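Local coordinates for StAR-related lipid transfer protein 5 (Homo sapiens, PDB 2R55), which probably binds cholesterol or other sterols and may take part in their transport inside the cell as a START-domain lipid transfer protein, at residues E63-G77 with T186-L198. Residues are numbered along the deposited sequence; the frame is centred on the assembly and turned at random.
Sequences EFPGNLYRGEGIVYG and TKTNLVTFFHTDL
His-195 and Leu-68 meet where the regular pairing of strands 67-75 and 188-194 gives out: the imidazole leans toward segment 63-77, and Leu-68 CD1 sits against its face, 3.8 Å from the ring centroid in a CH-pi contact. With CG anti to the backbone N (chi1 -152°), the ring reaches Glu-63, whose CG lies 3.5 Å from CE1 of His-195. Pro-173 O accepts from ND1 and Ser-61 OG bonds NE2, so both ring nitrogens are engaged and the imidazole's rotation is fixed. Replacing His-195 by alanine is likely to strip Leu-68 CD1 of the ring face it rests on and to leave Pro-173 O and Ser-61 OG without their imidazole partner. Beyond the break, one water bridges the strands, donating to Asn-67 O and Thr-196 O, while Phe-64 CZ lies 3.3 Å from Thr-196 O and the same ring packs obliquely on Asp-197 CB.

Along the regular part, antiparallel pairing runs from Tyr-69/Phe-194 to Val-75/Thr-188. The Gly-71 N to Thr-192 O bond is short and nearly straight (2.7 Å, 178°), whereas that from Gly-73 N to Leu-190 O is weak. On the face carrying Arg-70 and Phe-193, the arginine lies alongside the phenylalanine, CG 3.4 Å from Phe-193 CE1. Its guanidinium, set over Val-191 CG1, makes a salt bridge through NH1 to Glu-72 OE1 (2.6 Å), and Asn-189 ND2 reaches Glu-72 OE2 weakly. At the far end Thr-188 OG1 donates to Gly-77 O.

The other face, with Tyr-69 and Thr-192, turns to helix 204-227, through Pro-212 and Met-215. A curved, largely antiparallel sheet packed against a long C-terminal helix is the helix-grip architecture of START domains, whose lipid cavity lies between the two.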
ATOM      1  N   GLU A  63      -8.603  10.510   8.120  1.00 66.45           N
ATOM      2  CA  GLU A  63      -8.892  10.857   6.728  1.00 66.80           C
ATOM      3  C   GLU A  63     -10.337  10.549   6.299  1.00 67.03           C
ATOM      4  O   GLU A  63     -10.846  11.205   5.395  1.00 67.36           O
ATOM      5  CB  GLU A  63      -7.923  10.163   5.761  1.00 66.87           C
ATOM      6  CG  GLU A  63      -6.400  10.438   5.957  1.00 66.45           C
ATOM      7  CD  GLU A  63      -5.973  11.923   5.952  1.00 66.73           C
ATOM      8  OE1 GLU A  63      -6.668  12.788   5.394  1.00 64.55           O
ATOM      9  OE2 GLU A  63      -4.892  12.221   6.520  1.00 69.07           O
ATOM     10  N   PHE A  64     -10.980   9.566   6.948  1.00 66.79           N
ATOM     11  CA  PHE A  64     -12.314   9.070   6.580  1.00 66.50           C
ATOM     12  C   PHE A  64     -12.873   8.245   7.756  1.00 67.00           C
ATOM     13  O   PHE A  64     -12.117   7.897   8.660  1.00 65.94           O
ATOM     14  CB  PHE A  64     -12.268   8.268   5.263  1.00 66.55           C
ATOM     15  CG  PHE A  64     -11.874   6.815   5.411  1.00 66.16           C
ATOM     16  CD1 PHE A  64     -10.686   6.446   6.009  1.00 66.17           C
ATOM     17  CD2 PHE A  64     -12.697   5.815   4.901  1.00 68.77           C
ATOM     18  CE1 PHE A  64     -10.326   5.110   6.136  1.00 67.62           C
ATOM     19  CE2 PHE A  64     -12.345   4.453   5.005  1.00 68.18           C
ATOM     20  CZ  PHE A  64     -11.163   4.102   5.626  1.00 67.82           C
ATOM     21  N   PRO A  65     -14.196   7.941   7.758  1.00 67.54           N
ATOM     22  CA  PRO A  65     -14.780   7.168   8.864  1.00 68.01           C
ATOM     23  C   PRO A  65     -13.972   5.929   9.303  1.00 68.44           C
ATOM     24  O   PRO A  65     -13.839   5.711  10.514  1.00 69.29           O
ATOM     25  CB  PRO A  65     -16.134   6.738   8.308  1.00 67.86           C
ATOM     26  CG  PRO A  65     -16.494   7.819   7.371  1.00 67.62           C
ATOM     27  CD  PRO A  65     -15.214   8.272   6.739  1.00 67.47           C
ATOM     28  N   GLY A  66     -13.414   5.164   8.351  1.00 67.85           N
ATOM     29  CA  GLY A  66     -12.738   3.885   8.642  1.00 66.77           C
ATOM     30  C   GLY A  66     -11.395   3.898   9.376  1.00 66.83           C
ATOM     31  O   GLY A  66     -11.107   4.794  10.185  1.00 65.97           O
ATOM     32  N   ASN A  67     -10.569   2.890   9.096  1.00 66.26           N
ATOM     33  CA  ASN A  67      -9.339   2.687   9.848  1.00 65.95           C
ATOM     34  C   ASN A  67      -8.063   2.784   9.016  1.00 66.04           C
ATOM     35  O   ASN A  67      -8.103   2.726   7.786  1.00 66.31           O
ATOM     36  CB  ASN A  67      -9.379   1.334  10.554  1.00 65.87           C
ATOM     37  CG  ASN A  67     -10.586   1.178  11.487  1.00 66.44           C
ATOM     38  OD1 ASN A  67     -10.918   2.065  12.279  1.00 65.86           O
ATOM     39  ND2 ASN A  67     -11.223   0.026  11.410  1.00 66.67           N
ATOM     40  N   LEU A  68      -6.930   2.918   9.703  1.00 65.54           N
ATOM     41  CA  LEU A  68      -5.617   2.805   9.089  1.00 64.93           C
ATOM     42  C   LEU A  68      -4.958   1.568   9.656  1.00 65.64           C
ATOM     43  O   LEU A  68      -4.998   1.352  10.867  1.00 65.43           O
ATOM     44  CB  LEU A  68      -4.787   4.058   9.402  1.00 64.43           C
ATOM     45  CG  LEU A  68      -3.266   4.137   9.244  1.00 64.01           C
ATOM     46  CD1 LEU A  68      -2.822   4.006   7.790  1.00 61.36           C
ATOM     47  CD2 LEU A  68      -2.711   5.448   9.866  1.00 64.70           C
ATOM     48  N   TYR A  69      -4.337   0.776   8.782  1.00 66.47           N
ATOM     49  CA  TYR A  69      -3.726  -0.507   9.142  1.00 67.33           C
ATOM     50  C   TYR A  69      -2.210  -0.465   8.975  1.00 67.99           C
ATOM     51  O   TYR A  69      -1.701   0.106   7.998  1.00 69.18           O
ATOM     52  CB  TYR A  69      -4.326  -1.655   8.298  1.00 67.33           C
ATOM     53  CG  TYR A  69      -5.746  -1.981   8.689  1.00 67.14           C
ATOM     54  CD1 TYR A  69      -6.828  -1.355   8.065  1.00 67.74           C
ATOM     55  CD2 TYR A  69      -6.011  -2.892   9.709  1.00 67.19           C
ATOM     56  CE1 TYR A  69      -8.150  -1.634   8.450  1.00 67.33           C
ATOM     57  CE2 TYR A  69      -7.326  -3.185  10.100  1.00 67.73           C
ATOM     58  CZ  TYR A  69      -8.384  -2.551   9.467  1.00 67.30           C
ATOM     59  OH  TYR A  69      -9.664  -2.831   9.864  1.00 67.90           O
ATOM     60  N   ARG A  70      -1.500  -1.081   9.920  1.00 67.32           N
ATOM     61  CA  ARG A  70      -0.060  -1.036   9.974  1.00 66.44           C
ATOM     62  C   ARG A  70       0.499  -2.454  10.040  1.00 65.99           C
ATOM     63  O   ARG A  70       0.196  -3.217  10.970  1.00 65.38           O
ATOM     64  CB  ARG A  70       0.362  -0.246  11.209  1.00 67.10           C
ATOM     65  CG  ARG A  70       1.880  -0.198  11.501  1.00 67.83           C
ATOM     66  CD  ARG A  70       2.109  -0.011  12.981  1.00 69.03           C
ATOM     67  NE  ARG A  70       3.395   0.603  13.280  1.00 70.80           N
ATOM     68  CZ  ARG A  70       4.551  -0.056  13.337  1.00 73.08           C
ATOM     69  NH1 ARG A  70       4.602  -1.369  13.089  1.00 74.20           N
ATOM     70  NH2 ARG A  70       5.667   0.605  13.620  1.00 73.06           N
ATOM     71  N   GLY A  71       1.299  -2.794   9.038  1.00 65.17           N
ATOM     72  CA  GLY A  71       1.987  -4.073   8.984  1.00 65.04           C
ATOM     73  C   GLY A  71       3.466  -3.883   9.266  1.00 64.83           C
ATOM     74  O   GLY A  71       4.092  -2.952   8.753  1.00 64.52           O
ATOM     75  N   GLU A  72       4.020  -4.755  10.093  1.00 64.53           N
ATOM     76  CA  GLU A  72       5.454  -4.754  10.335  1.00 65.46           C
ATOM     77  C   GLU A  72       6.007  -6.180  10.279  1.00 65.60           C
ATOM     78  O   GLU A  72       5.390  -7.135  10.788  1.00 65.44           O
ATOM     79  CB  GLU A  72       5.790  -4.053  11.660  1.00 65.58           C
ATOM     80  CG  GLU A  72       7.236  -4.224  12.144  1.00 67.52           C
ATOM     81  CD  GLU A  72       7.768  -3.023  12.937  1.00 69.70           C
ATOM     82  OE1 GLU A  72       6.984  -2.367  13.679  1.00 69.81           O
ATOM     83  OE2 GLU A  72       8.983  -2.737  12.804  1.00 69.40           O
ATOM     84  N   GLY A  73       7.166  -6.317   9.643  1.00 65.68           N
ATOM     85  CA  GLY A  73       7.719  -7.628   9.368  1.00 65.92           C
ATOM     86  C   GLY A  73       9.038  -7.596   8.622  1.00 66.22           C
ATOM     87  O   GLY A  73       9.168  -6.923   7.576  1.00 65.89           O
ATOM     88  N   ILE A  74      10.013  -8.339   9.174  1.00 66.50           N
ATOM     89  CA  ILE A  74      11.306  -8.533   8.532  1.00 66.97           C
ATOM     90  C   ILE A  74      11.146  -9.427   7.309  1.00 67.41           C
ATOM     91  O   ILE A  74      10.697 -10.580   7.414  1.00 67.64           O
ATOM     92  CB  ILE A  74      12.355  -9.133   9.509  1.00 66.84           C
ATOM     93  CG1 ILE A  74      12.660  -8.145  10.644  1.00 67.15           C
ATOM     94  CG2 ILE A  74      13.647  -9.451   8.773  1.00 67.14           C
ATOM     95  CD1 ILE A  74      13.068  -8.786  11.957  1.00 66.42           C
ATOM     96  N   VAL A  75      11.490  -8.882   6.146  1.00 67.80           N
ATOM     97  CA  VAL A  75      11.547  -9.686   4.924  1.00 68.36           C
ATOM     98  C   VAL A  75      12.988 -10.136   4.652  1.00 68.46           C
ATOM     99  O   VAL A  75      13.935  -9.338   4.709  1.00 68.50           O
ATOM    100  CB  VAL A  75      10.894  -8.977   3.692  1.00 68.35           C
ATOM    101  CG1 VAL A  75      11.270  -7.510   3.615  1.00 68.72           C
ATOM    102  CG2 VAL A  75      11.249  -9.690   2.401  1.00 69.00           C
ATOM    103  N   TYR A  76      13.146 -11.424   4.372  1.00 68.49           N
ATOM    104  CA  TYR A  76      14.462 -12.001   4.196  1.00 68.63           C
ATOM    105  C   TYR A  76      14.945 -11.831   2.756  1.00 68.49           C
ATOM    106  O   TYR A  76      14.980 -12.792   1.971  1.00 68.71           O
ATOM    107  CB  TYR A  76      14.454 -13.470   4.629  1.00 69.11           C
ATOM    108  CG  TYR A  76      14.273 -13.684   6.120  1.00 69.56           C
ATOM    109  CD1 TYR A  76      15.232 -14.375   6.862  1.00 70.49           C
ATOM    110  CD2 TYR A  76      13.145 -13.207   6.787  1.00 69.97           C
ATOM    111  CE1 TYR A  76      15.070 -14.583   8.231  1.00 70.71           C
ATOM    112  CE2 TYR A  76      12.974 -13.405   8.151  1.00 70.29           C
ATOM    113  CZ  TYR A  76      13.937 -14.094   8.864  1.00 70.35           C
ATOM    114  OH  TYR A  76      13.770 -14.295  10.214  1.00 70.64           O
ATOM    115  N   GLY A  77      15.313 -10.590   2.427  1.00 68.26           N
ATOM    116  CA  GLY A  77      15.843 -10.237   1.112  1.00 68.07           C
ATOM    117  C   GLY A  77      16.636  -8.937   1.111  1.00 67.96           C
ATOM    118  O   GLY A  77      16.511  -8.115   2.029  1.00 67.76           O
ATOM    119  N   THR A 186      22.111  -8.722   6.160  1.00 68.52           N
ATOM    120  CA  THR A 186      21.624  -9.145   4.837  1.00 68.44           C
ATOM    121  C   THR A 186      20.095  -9.217   4.707  1.00 68.21           C
ATOM    122  O   THR A 186      19.593  -9.947   3.849  1.00 68.70           O
ATOM    123  CB  THR A 186      22.201 -10.530   4.431  1.00 68.58           C
ATOM    124  OG1 THR A 186      21.304 -11.573   4.856  1.00 68.21           O
ATOM    125  CG2 THR A 186      23.609 -10.752   5.040  1.00 68.45           C
ATOM    126  N   LYS A 187      19.365  -8.472   5.543  1.00 67.73           N
ATOM    127  CA  LYS A 187      17.889  -8.517   5.574  1.00 66.91           C
ATOM    128  C   LYS A 187      17.253  -7.118   5.443  1.00 66.83           C
ATOM    129  O   LYS A 187      17.968  -6.117   5.375  1.00 66.77           O
ATOM    130  CB  LYS A 187      17.399  -9.189   6.862  1.00 66.85           C
ATOM    131  CG  LYS A 187      17.709 -10.675   6.978  1.00 67.01           C
ATOM    132  CD  LYS A 187      18.996 -10.900   7.769  1.00 68.16           C
ATOM    133  CE  LYS A 187      19.539 -12.308   7.599  1.00 67.33           C
ATOM    134  NZ  LYS A 187      20.873 -12.417   8.241  1.00 67.40           N
ATOM    135  N   THR A 188      15.913  -7.053   5.423  1.00 66.54           N
ATOM    136  CA  THR A 188      15.170  -5.790   5.239  1.00 66.05           C
ATOM    137  C   THR A 188      13.877  -5.713   6.073  1.00 65.90           C
ATOM    138  O   THR A 188      13.083  -6.656   6.094  1.00 66.31           O
ATOM    139  CB  THR A 188      14.805  -5.551   3.745  1.00 66.18           C
ATOM    140  OG1 THR A 188      15.933  -5.843   2.905  1.00 66.26           O
ATOM    141  CG2 THR A 188      14.364  -4.102   3.510  1.00 66.01           C
ATOM    142  N   ASN A 189      13.668  -4.582   6.743  1.00 65.39           N
ATOM    143  CA  ASN A 189      12.459  -4.340   7.513  1.00 65.23           C
ATOM    144  C   ASN A 189      11.441  -3.654   6.611  1.00 65.54           C
ATOM    145  O   ASN A 189      11.761  -2.645   5.954  1.00 65.47           O
ATOM    146  CB  ASN A 189      12.758  -3.471   8.742  1.00 65.11           C
ATOM    147  CG  ASN A 189      11.669  -3.547   9.807  1.00 64.60           C
ATOM    148  OD1 ASN A 189      11.580  -4.518  10.567  1.00 63.27           O
ATOM    149  ND2 ASN A 189      10.853  -2.502   9.881  1.00 64.75           N
ATOM    150  N   LEU A 190      10.232  -4.223   6.567  1.00 65.48           N
ATOM    151  CA  LEU A 190       9.128  -3.700   5.775  1.00 65.37           C
ATOM    152  C   LEU A 190       7.924  -3.319   6.652  1.00 66.03           C
ATOM    153  O   LEU A 190       7.272  -4.194   7.258  1.00 66.08           O
ATOM    154  CB  LEU A 190       8.688  -4.720   4.718  1.00 65.17           C
ATOM    155  CG  LEU A 190       7.483  -4.364   3.829  1.00 64.13           C
ATOM    156  CD1 LEU A 190       7.781  -3.163   2.927  1.00 64.47           C
ATOM    157  CD2 LEU A 190       7.046  -5.537   2.989  1.00 64.79           C
ATOM    158  N   VAL A 191       7.634  -2.017   6.697  1.00 66.24           N
ATOM    159  CA  VAL A 191       6.464  -1.488   7.396  1.00 66.44           C
ATOM    160  C   VAL A 191       5.520  -0.882   6.359  1.00 66.61           C
ATOM    161  O   VAL A 191       5.919  -0.013   5.561  1.00 66.48           O
ATOM    162  CB  VAL A 191       6.853  -0.437   8.453  1.00 66.44           C
ATOM    163  CG1 VAL A 191       5.660  -0.111   9.364  1.00 66.89           C
ATOM    164  CG2 VAL A 191       8.015  -0.932   9.276  1.00 66.05           C
ATOM    165  N   THR A 192       4.279  -1.368   6.349  1.00 66.59           N
ATOM    166  CA  THR A 192       3.329  -0.982   5.323  1.00 66.53           C
ATOM    167  C   THR A 192       2.049  -0.487   5.963  1.00 66.52           C
ATOM    168  O   THR A 192       1.613  -1.013   6.999  1.00 66.43           O
ATOM    169  CB  THR A 192       2.931  -2.149   4.407  1.00 66.92           C
ATOM    170  OG1 THR A 192       2.181  -3.105   5.162  1.00 68.50           O
ATOM    171  CG2 THR A 192       4.134  -2.836   3.778  1.00 66.63           C
ATOM    172  N   PHE A 193       1.432   0.507   5.319  1.00 65.88           N
ATOM    173  CA  PHE A 193       0.165   1.036   5.763  1.00 65.24           C
ATOM    174  C   PHE A 193      -0.882   0.894   4.683  1.00 65.48           C
ATOM    175  O   PHE A 193      -0.685   1.347   3.559  1.00 65.32           O
ATOM    176  CB  PHE A 193       0.315   2.499   6.169  1.00 64.83           C
ATOM    177  CG  PHE A 193       1.270   2.699   7.280  1.00 63.81           C
ATOM    178  CD1 PHE A 193       0.866   2.524   8.589  1.00 61.84           C
ATOM    179  CD2 PHE A 193       2.596   3.006   7.019  1.00 63.28           C
ATOM    180  CE1 PHE A 193       1.761   2.680   9.619  1.00 63.50           C
ATOM    181  CE2 PHE A 193       3.498   3.161   8.051  1.00 63.27           C
ATOM    182  CZ  PHE A 193       3.079   3.004   9.355  1.00 63.87           C
ATOM    183  N   PHE A 194      -1.988   0.248   5.044  1.00 65.76           N
ATOM    184  CA  PHE A 194      -3.179   0.167   4.207  1.00 65.72           C
ATOM    185  C   PHE A 194      -4.169   1.165   4.755  1.00 65.46           C
ATOM    186  O   PHE A 194      -4.455   1.167   5.954  1.00 65.60           O
ATOM    187  CB  PHE A 194      -3.757  -1.242   4.275  1.00 66.04           C
ATOM    188  CG  PHE A 194      -3.009  -2.235   3.450  1.00 66.85           C
ATOM    189  CD1 PHE A 194      -1.853  -1.862   2.762  1.00 66.75           C
ATOM    190  CD2 PHE A 194      -3.429  -3.548   3.382  1.00 65.91           C
ATOM    191  CE1 PHE A 194      -1.161  -2.788   1.990  1.00 67.14           C
ATOM    192  CE2 PHE A 194      -2.734  -4.474   2.613  1.00 66.07           C
ATOM    193  CZ  PHE A 194      -1.605  -4.093   1.921  1.00 65.99           C
ATOM    194  N   HIS A 195      -4.676   2.032   3.892  1.00 65.15           N
ATOM    195  CA  HIS A 195      -5.498   3.149   4.342  1.00 64.64           C
ATOM    196  C   HIS A 195      -6.621   3.289   3.368  1.00 64.90           C
ATOM    197  O   HIS A 195      -6.796   4.327   2.730  1.00 64.67           O
ATOM    198  CB  HIS A 195      -4.670   4.422   4.311  1.00 64.44           C
ATOM    199  CG  HIS A 195      -5.107   5.455   5.300  1.00 63.41           C
ATOM    200  ND1 HIS A 195      -4.306   6.515   5.656  1.00 62.67           N
ATOM    201  CD2 HIS A 195      -6.249   5.586   6.018  1.00 61.02           C
ATOM    202  CE1 HIS A 195      -4.942   7.260   6.542  1.00 62.10           C
ATOM    203  NE2 HIS A 195      -6.121   6.719   6.779  1.00 59.96           N
ATOM    204  N   THR A 196      -7.383   2.223   3.245  1.00 65.85           N
ATOM    205  CA  THR A 196      -8.212   2.034   2.070  1.00 66.57           C
ATOM    206  C   THR A 196      -9.653   2.313   2.371  1.00 66.73           C
ATOM    207  O   THR A 196     -10.164   1.873   3.394  1.00 67.28           O
ATOM    208  CB  THR A 196      -8.071   0.612   1.610  1.00 66.54           C
ATOM    209  OG1 THR A 196      -6.720   0.419   1.191  1.00 66.38           O
ATOM    210  CG2 THR A 196      -9.033   0.293   0.465  1.00 67.12           C
ATOM    211  N   ASP A 197     -10.298   3.059   1.485  1.00 66.78           N
ATOM    212  CA  ASP A 197     -11.754   3.162   1.517  1.00 66.74           C
ATOM    213  C   ASP A 197     -12.315   2.315   0.390  1.00 66.01           C
ATOM    214  O   ASP A 197     -12.331   2.720  -0.776  1.00 66.58           O
ATOM    215  CB  ASP A 197     -12.218   4.603   1.369  1.00 67.17           C
ATOM    216  CG  ASP A 197     -13.713   4.740   1.468  1.00 69.08           C
ATOM    217  OD1 ASP A 197     -14.390   3.770   1.872  1.00 72.28           O
ATOM    218  OD2 ASP A 197     -14.231   5.829   1.148  1.00 71.70           O
ATOM    219  N   LEU A 198     -12.760   1.120   0.731  1.00 64.74           N
ATOM    220  CA  LEU A 198     -13.439   0.276  -0.234  1.00 63.55           C
ATOM    221  C   LEU A 198     -14.620   0.962  -0.895  1.00 63.89           C
ATOM    222  O   LEU A 198     -14.929   0.675  -2.056  1.00 63.43           O
ATOM    223  CB  LEU A 198     -13.843  -1.031   0.418  1.00 62.68           C
ATOM    224  CG  LEU A 198     -12.581  -1.872   0.692  1.00 61.20           C
ATOM    225  CD1 LEU A 198     -12.951  -3.100   1.504  1.00 61.36           C
ATOM    226  CD2 LEU A 198     -11.838  -2.237  -0.589  1.00 51.17           C
TER
HETATM  227  O   HOH W   1      -9.336   1.043   5.821  1.00 37.28           O